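ATP phosphoribosyltransferase regulatory subunit (Bacillus halodurans, PDB 3OD1) is probably required for the first step of histidine biosynthesis, where it may let histidine feedback-regulate the ATP phosphoribosyltransferase it assembles with. Local coordinates at residues V80-M85 against Y108-Y113; C340-N345 against V386-G391. All blocks are in the same frame, centred on the assembly; numbering follows the deposited sequence.

Contact 1 (V80-M85 against Y108-Y113)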
loop_
_atom_site.group_PDB
_atom_site.type_symbol
_atom_site.label_atom_id
_atom_site.label_comp_id
_atom_site.label_asym_id
_atom_site.label_seq_id
_atom_site.Cartn_x
_atom_site.Cartn_y
_atom_site.Cartn_z
ATOM N N VAL B 80 -17.761 2.930 -3.953
ATOM C CA VAL B 80 -16.810 2.465 -4.942
ATOM C C VAL B 80 -15.489 2.159 -4.251
ATOM O O VAL B 80 -15.144 2.789 -3.249
ATOM C CB VAL B 80 -16.567 3.506 -6.062
ATOM C CG1 VAL B 80 -17.861 3.830 -6.776
ATOM C CG2 VAL B 80 -15.936 4.768 -5.500
ATOM N N LEU B 81 -14.782 1.156 -4.761
ATOM C CA LEU B 81 -13.364 1.015 -4.482
ATOM C C LEU B 81 -12.719 2.134 -5.280
ATOM O O LEU B 81 -13.003 2.288 -6.464
ATOM C CB LEU B 81 -12.869 -0.363 -4.935
ATOM C CG LEU B 81 -13.413 -1.543 -4.113
ATOM C CD1 LEU B 81 -12.936 -2.916 -4.637
ATOM C CD2 LEU B 81 -13.041 -1.385 -2.634
ATOM N N ARG B 82 -11.880 2.942 -4.641
ATOM C CA ARG B 82 -11.404 4.157 -5.293
ATOM C C ARG B 82 -10.872 3.927 -6.711
ATOM O O ARG B 82 -9.953 3.116 -6.946
ATOM C CB ARG B 82 -10.369 4.875 -4.451
ATOM C CG ARG B 82 -9.205 4.017 -4.138
ATOM C CD ARG B 82 -8.002 4.846 -3.813
ATOM N NE ARG B 82 -6.893 3.981 -3.447
ATOM C CZ ARG B 82 -6.484 3.789 -2.204
ATOM N NH1 ARG B 82 -7.076 4.424 -1.210
ATOM N NH2 ARG B 82 -5.457 2.992 -1.968
ATOM N N PRO B 83 -11.456 4.653 -7.670
ATOM C CA PRO B 83 -11.063 4.543 -9.072
ATOM C C PRO B 83 -9.773 5.306 -9.377
ATOM O O PRO B 83 -9.076 4.976 -10.344
ATOM C CB PRO B 83 -12.265 5.159 -9.815
ATOM C CG PRO B 83 -12.902 6.064 -8.822
ATOM C CD PRO B 83 -12.723 5.381 -7.500
ATOM N N ASP B 84 -9.464 6.321 -8.575
ATOM C CA ASP B 84 -8.297 7.168 -8.824
ATOM C C ASP B 84 -7.916 7.898 -7.532
ATOM O O ASP B 84 -8.649 7.839 -6.546
ATOM C CB ASP B 84 -8.612 8.190 -9.921
ATOM C CG ASP B 84 -9.703 9.191 -9.497
ATOM O OD1 ASP B 84 -10.889 8.812 -9.427
ATOM O OD2 ASP B 84 -9.381 10.357 -9.210
HETATM N N MSE B 85 -6.795 8.613 -7.543
HETATM C CA MSE B 85 -6.398 9.393 -6.370
HETATM C C MSE B 85 -6.687 10.895 -6.487
HETATM O O MSE B 85 -6.633 11.621 -5.489
HETATM C CB MSE B 85 -4.923 9.149 -6.026
HETATM C CG MSE B 85 -4.682 7.808 -5.277
HETATM SE SE MSE B 85 -5.717 7.690 -3.615
HETATM C CE MSE B 85 -4.860 9.119 -2.598
ATOM N N TYR B 108 0.996 10.507 -4.094
ATOM C CA TYR B 108 0.434 9.251 -3.612
ATOM C C TYR B 108 1.123 8.074 -4.278
ATOM O O TYR B 108 1.733 8.217 -5.329
ATOM C CB TYR B 108 -1.066 9.192 -3.912
ATOM C CG TYR B 108 -1.361 9.313 -5.393
ATOM C CD1 TYR B 108 -1.525 10.557 -5.986
ATOM C CD2 TYR B 108 -1.437 8.182 -6.205
ATOM C CE1 TYR B 108 -1.791 10.682 -7.358
ATOM C CE2 TYR B 108 -1.693 8.292 -7.577
ATOM C CZ TYR B 108 -1.875 9.543 -8.147
ATOM O OH TYR B 108 -2.120 9.653 -9.508
ATOM N N GLN B 109 1.031 6.914 -3.636
ATOM C CA GLN B 109 1.379 5.654 -4.259
ATOM C C GLN B 109 0.320 4.688 -3.733
ATOM O O GLN B 109 0.322 4.326 -2.553
ATOM C CB GLN B 109 2.788 5.220 -3.849
ATOM C CG GLN B 109 3.223 3.906 -4.444
ATOM C CD GLN B 109 4.612 3.474 -3.970
ATOM O OE1 GLN B 109 5.439 4.309 -3.599
ATOM N NE2 GLN B 109 4.874 2.162 -4.002
ATOM N N SER B 110 -0.612 4.307 -4.595
ATOM C CA SER B 110 -1.815 3.635 -4.129
ATOM C C SER B 110 -2.374 2.669 -5.148
ATOM O O SER B 110 -2.272 2.890 -6.361
ATOM C CB SER B 110 -2.909 4.667 -3.820
ATOM O OG SER B 110 -2.463 5.647 -2.905
ATOM N N ASN B 111 -3.015 1.619 -4.651
ATOM C CA ASN B 111 -3.822 0.770 -5.519
ATOM C C ASN B 111 -5.139 1.451 -5.848
ATOM O O ASN B 111 -5.826 1.974 -4.965
ATOM C CB ASN B 111 -4.103 -0.568 -4.853
ATOM C CG ASN B 111 -2.860 -1.417 -4.702
ATOM O OD1 ASN B 111 -1.835 -1.164 -5.327
ATOM N ND2 ASN B 111 -2.950 -2.438 -3.869
ATOM N N VAL B 112 -5.490 1.435 -7.126
ATOM C CA VAL B 112 -6.809 1.875 -7.565
ATOM C C VAL B 112 -7.505 0.711 -8.257
ATOM O O VAL B 112 -6.882 -0.326 -8.534
ATOM C CB VAL B 112 -6.714 3.111 -8.504
ATOM C CG1 VAL B 112 -6.137 4.296 -7.735
ATOM C CG2 VAL B 112 -5.838 2.796 -9.692
ATOM N N TYR B 113 -8.794 0.876 -8.530
ATOM C CA TYR B 113 -9.639 -0.267 -8.837
ATOM C C TYR B 113 -10.540 0.002 -10.034
ATOM O O TYR B 113 -10.953 1.131 -10.282
ATOM C CB TYR B 113 -10.482 -0.659 -7.609
ATOM C CG TYR B 113 -9.666 -0.932 -6.352
ATOM C CD1 TYR B 113 -9.252 -2.221 -6.027
ATOM C CD2 TYR B 113 -9.295 0.103 -5.511
ATOM C CE1 TYR B 113 -8.503 -2.472 -4.879
ATOM C CE2 TYR B 113 -8.554 -0.127 -4.362
ATOM C CZ TYR B 113 -8.160 -1.417 -4.051
ATOM O OH TYR B 113 -7.403 -1.633 -2.924
HETATM O O HOH W 1 -13.442 1.749 -9.132
#

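Contact 2 (C340-N345 against V386-G391)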
loop_
_atom_site.group_PDB
_atom_site.type_symbol
_atom_site.label_atom_id
_atom_site.label_comp_id
_atom_site.label_asym_id
_atom_site.label_seq_id
_atom_site.Cartn_x
_atom_site.Cartn_y
_atom_site.Cartn_z
ATOM N N CYS B 340 22.559 -17.697 4.719
ATOM C CA CYS B 340 21.842 -18.629 5.582
ATOM C C CYS B 340 22.796 -19.321 6.559
ATOM O O CYS B 340 23.754 -19.962 6.149
ATOM C CB CYS B 340 21.105 -19.678 4.748
ATOM S SG CYS B 340 20.236 -20.929 5.726
ATOM N N ILE B 341 22.537 -19.163 7.853
ATOM C CA ILE B 341 23.300 -19.857 8.880
ATOM C C ILE B 341 22.446 -21.009 9.389
ATOM O O ILE B 341 21.358 -20.792 9.913
ATOM C CB ILE B 341 23.661 -18.920 10.058
ATOM C CG1 ILE B 341 24.575 -17.785 9.583
ATOM C CG2 ILE B 341 24.321 -19.708 11.191
ATOM C CD1 ILE B 341 24.687 -16.628 10.568
ATOM N N LEU B 342 22.919 -22.228 9.183
ATOM C CA LEU B 342 22.223 -23.418 9.670
ATOM C C LEU B 342 22.839 -23.817 10.998
ATOM O O LEU B 342 24.054 -23.982 11.098
ATOM C CB LEU B 342 22.369 -24.573 8.674
ATOM C CG LEU B 342 21.737 -24.349 7.299
ATOM C CD1 LEU B 342 22.302 -25.329 6.280
ATOM C CD2 LEU B 342 20.208 -24.451 7.383
ATOM N N PHE B 343 22.016 -23.966 12.025
ATOM C CA PHE B 343 22.578 -24.314 13.321
ATOM C C PHE B 343 21.928 -25.528 13.949
ATOM O O PHE B 343 20.828 -25.912 13.578
ATOM C CB PHE B 343 22.539 -23.123 14.288
ATOM C CG PHE B 343 21.152 -22.707 14.703
ATOM C CD1 PHE B 343 20.610 -23.147 15.900
ATOM C CD2 PHE B 343 20.403 -21.854 13.914
ATOM C CE1 PHE B 343 19.338 -22.754 16.288
ATOM C CE2 PHE B 343 19.123 -21.463 14.296
ATOM C CZ PHE B 343 18.597 -21.911 15.484
ATOM N N SER B 344 22.641 -26.147 14.885
ATOM C CA SER B 344 22.041 -27.147 15.762
ATOM C C SER B 344 22.023 -26.611 17.189
ATOM O O SER B 344 22.557 -25.532 17.469
ATOM C CB SER B 344 22.786 -28.476 15.694
ATOM O OG SER B 344 24.118 -28.344 16.160
ATOM N N ASN B 345 21.414 -27.375 18.085
ATOM C CA ASN B 345 21.125 -26.909 19.432
ATOM C C ASN B 345 22.343 -26.350 20.147
ATOM O O ASN B 345 22.303 -25.242 20.683
ATOM C CB ASN B 345 20.517 -28.043 20.253
ATOM C CG ASN B 345 19.659 -27.542 21.387
ATOM O OD1 ASN B 345 18.987 -26.516 21.263
ATOM N ND2 ASN B 345 19.669 -28.265 22.500
ATOM N N VAL B 386 26.211 -20.027 2.618
ATOM C CA VAL B 386 25.699 -20.895 3.672
ATOM C C VAL B 386 26.790 -21.144 4.710
ATOM O O VAL B 386 27.897 -21.560 4.372
ATOM C CB VAL B 386 25.224 -22.253 3.103
ATOM C CG1 VAL B 386 24.647 -23.148 4.212
ATOM C CG2 VAL B 386 24.210 -22.037 1.997
ATOM N N ILE B 387 26.473 -20.876 5.971
ATOM C CA ILE B 387 27.391 -21.125 7.077
ATOM C C ILE B 387 26.805 -22.223 7.964
ATOM O O ILE B 387 25.622 -22.188 8.296
ATOM C CB ILE B 387 27.617 -19.834 7.912
ATOM C CG1 ILE B 387 28.330 -18.769 7.078
ATOM C CG2 ILE B 387 28.401 -20.121 9.173
ATOM C CD1 ILE B 387 27.454 -17.628 6.681
ATOM N N TYR B 388 27.620 -23.204 8.329
ATOM C CA TYR B 388 27.180 -24.277 9.225
ATOM C C TYR B 388 27.718 -24.085 10.644
ATOM O O TYR B 388 28.922 -24.062 10.854
ATOM C CB TYR B 388 27.631 -25.640 8.693
ATOM C CG TYR B 388 26.975 -26.057 7.395
ATOM C CD1 TYR B 388 25.856 -26.879 7.398
ATOM C CD2 TYR B 388 27.480 -25.640 6.170
ATOM C CE1 TYR B 388 25.253 -27.270 6.214
ATOM C CE2 TYR B 388 26.884 -26.027 4.981
ATOM C CZ TYR B 388 25.768 -26.840 5.010
ATOM O OH TYR B 388 25.162 -27.233 3.834
ATOM N N CYS B 389 26.828 -23.911 11.609
ATOM C CA CYS B 389 27.216 -23.945 13.017
ATOM C C CYS B 389 26.618 -25.207 13.604
ATOM O O CYS B 389 25.690 -25.159 14.403
ATOM C CB CYS B 389 26.689 -22.722 13.778
ATOM S SG CYS B 389 27.271 -21.172 13.141
ATOM N N ILE B 390 27.153 -26.341 13.171
ATOM C CA ILE B 390 26.653 -27.644 13.558
ATOM C C ILE B 390 27.759 -28.344 14.333
ATOM O O ILE B 390 28.935 -28.255 13.968
ATOM C CB ILE B 390 26.295 -28.466 12.302
ATOM C CG1 ILE B 390 25.269 -27.714 11.440
ATOM C CG2 ILE B 390 25.790 -29.857 12.681
ATOM C CD1 ILE B 390 23.866 -27.646 12.037
ATOM N N GLY B 391 27.389 -29.030 15.408
ATOM C CA GLY B 391 28.361 -29.733 16.223
ATOM C C GLY B 391 28.435 -29.139 17.613
ATOM O O GLY B 391 27.482 -28.500 18.061
#

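Contact 1 (V80-M85 against Y108-Y113)
Arg82 NE donates to the backbone O of Asn111 over 2.7 Å (N-H...O 151°), and NH2 adds a weak bond to the same oxygen, which lies 15° out of the guanidinium plane. Extended from CG to NE (chi3 177°), the side chain runs along strand 104-113 with Ser110 OG over one guanidinium face. NH1 turns away to weak bonds with the carbonyls of Thr48 and Pro49. Arg82 O accepts from Tyr113 N at 3.0 Å, and a water donates to both Leu81 O and Tyr113 O. Were Arg82 replaced by an alanine, Asn111 O would probably lose its side-chain donors and a gap would open beside Ser110 CB. Leu81 CB packs on Tyr113 CG at 3.5 Å, while Tyr113 OH bonds Thr50 of the second subunit. Selenomethionine Met85 sets CB squarely over the centre of the Tyr108 ring, 3.4 Å from the centroid, as a CH-pi contact; its bent chain brings SE obliquely to the ring in a Met-aromatic contact. Asp84 OD2 caps Ala87 N at the start of helix 86-94, while OD1 bonds Ser61 OG. The contact joins that helix's approach to strand 104-113 in the mostly antiparallel sheet of the class-II aminoacyl-tRNA synthetase fold.

Contact 2 (C340-N345 against V386-G391)
Cys340 opens the pairing: its O accepts from Ile387 N at 2.9 Å and also receives a CA-H...O contact from Val386. Next along the strand, Ile341 lies side by side with Ile387, the two pointing the same way, with CG1 of Ile341 4.0 Å from CB of Ile387. Its other branch, CG2, stands anti to the backbone N and reaches forward to the sulfur of Cys389, 3.8 Å from SG. Leu342 is held through both its backbone N and its backbone O, N giving to Ile387 O and O taking from Cys389 N, each at 2.8 Å. The first of these bonds is almost collinear with the acceptor carbonyl, at a C=O...N angle of 177°. On the face opposite Ile341, Leu342 CD1 touches two neighbours on the partner strand, meeting Tyr388 CE1 at 3.5 Å and Val386 CG1 at 3.8 Å; the leucine runs alongside the tyrosine but crosses the valine at a slant. Phe343 directs its ring away from the partner strand, leaving CB near Cys389. Ser344 continues the ladder beyond the regular strand: its N bonds Cys389 O at 3.2 Å, and OG accepts a weak bond from Gly391 N. The methyl CD1 of Ile390 reaches across to the backbone at the Phe343-Ser344 peptide, 3.4 Å from Ser344 N. Strand 339-343 is the middle member of a parallel three-stranded sheet, with 365-369 on its other flank. Helix 348-359 covers the face of Ile341 and Phe343, and helix 376-381 packs against that of Cys340, Leu342, Val386 and Tyr388.

In the fold
Contact 1 closes along the chain before contact 2 opens, and the two do not touch: their centres are 46 Å apart and their nearest atoms about 28 Å. They share no sheet. Contact 1 lies in the histidyl-tRNA synthetase-like core, where it joins the three-stranded antiparallel sheet containing 78-81 to the large mixed sheet containing 104-113. Contact 2 belongs to the HisZ C-terminal region, in a small three-stranded parallel sheet between helices; the centre of contact 2 lies about 47 Å from the centre of the chain. Both nevertheless reach the second subunit, through Tyr113 and Leu81 in one and Phe343 in the other, so the subunit interface involves both the synthetase-like core and the outlying C-terminal unit.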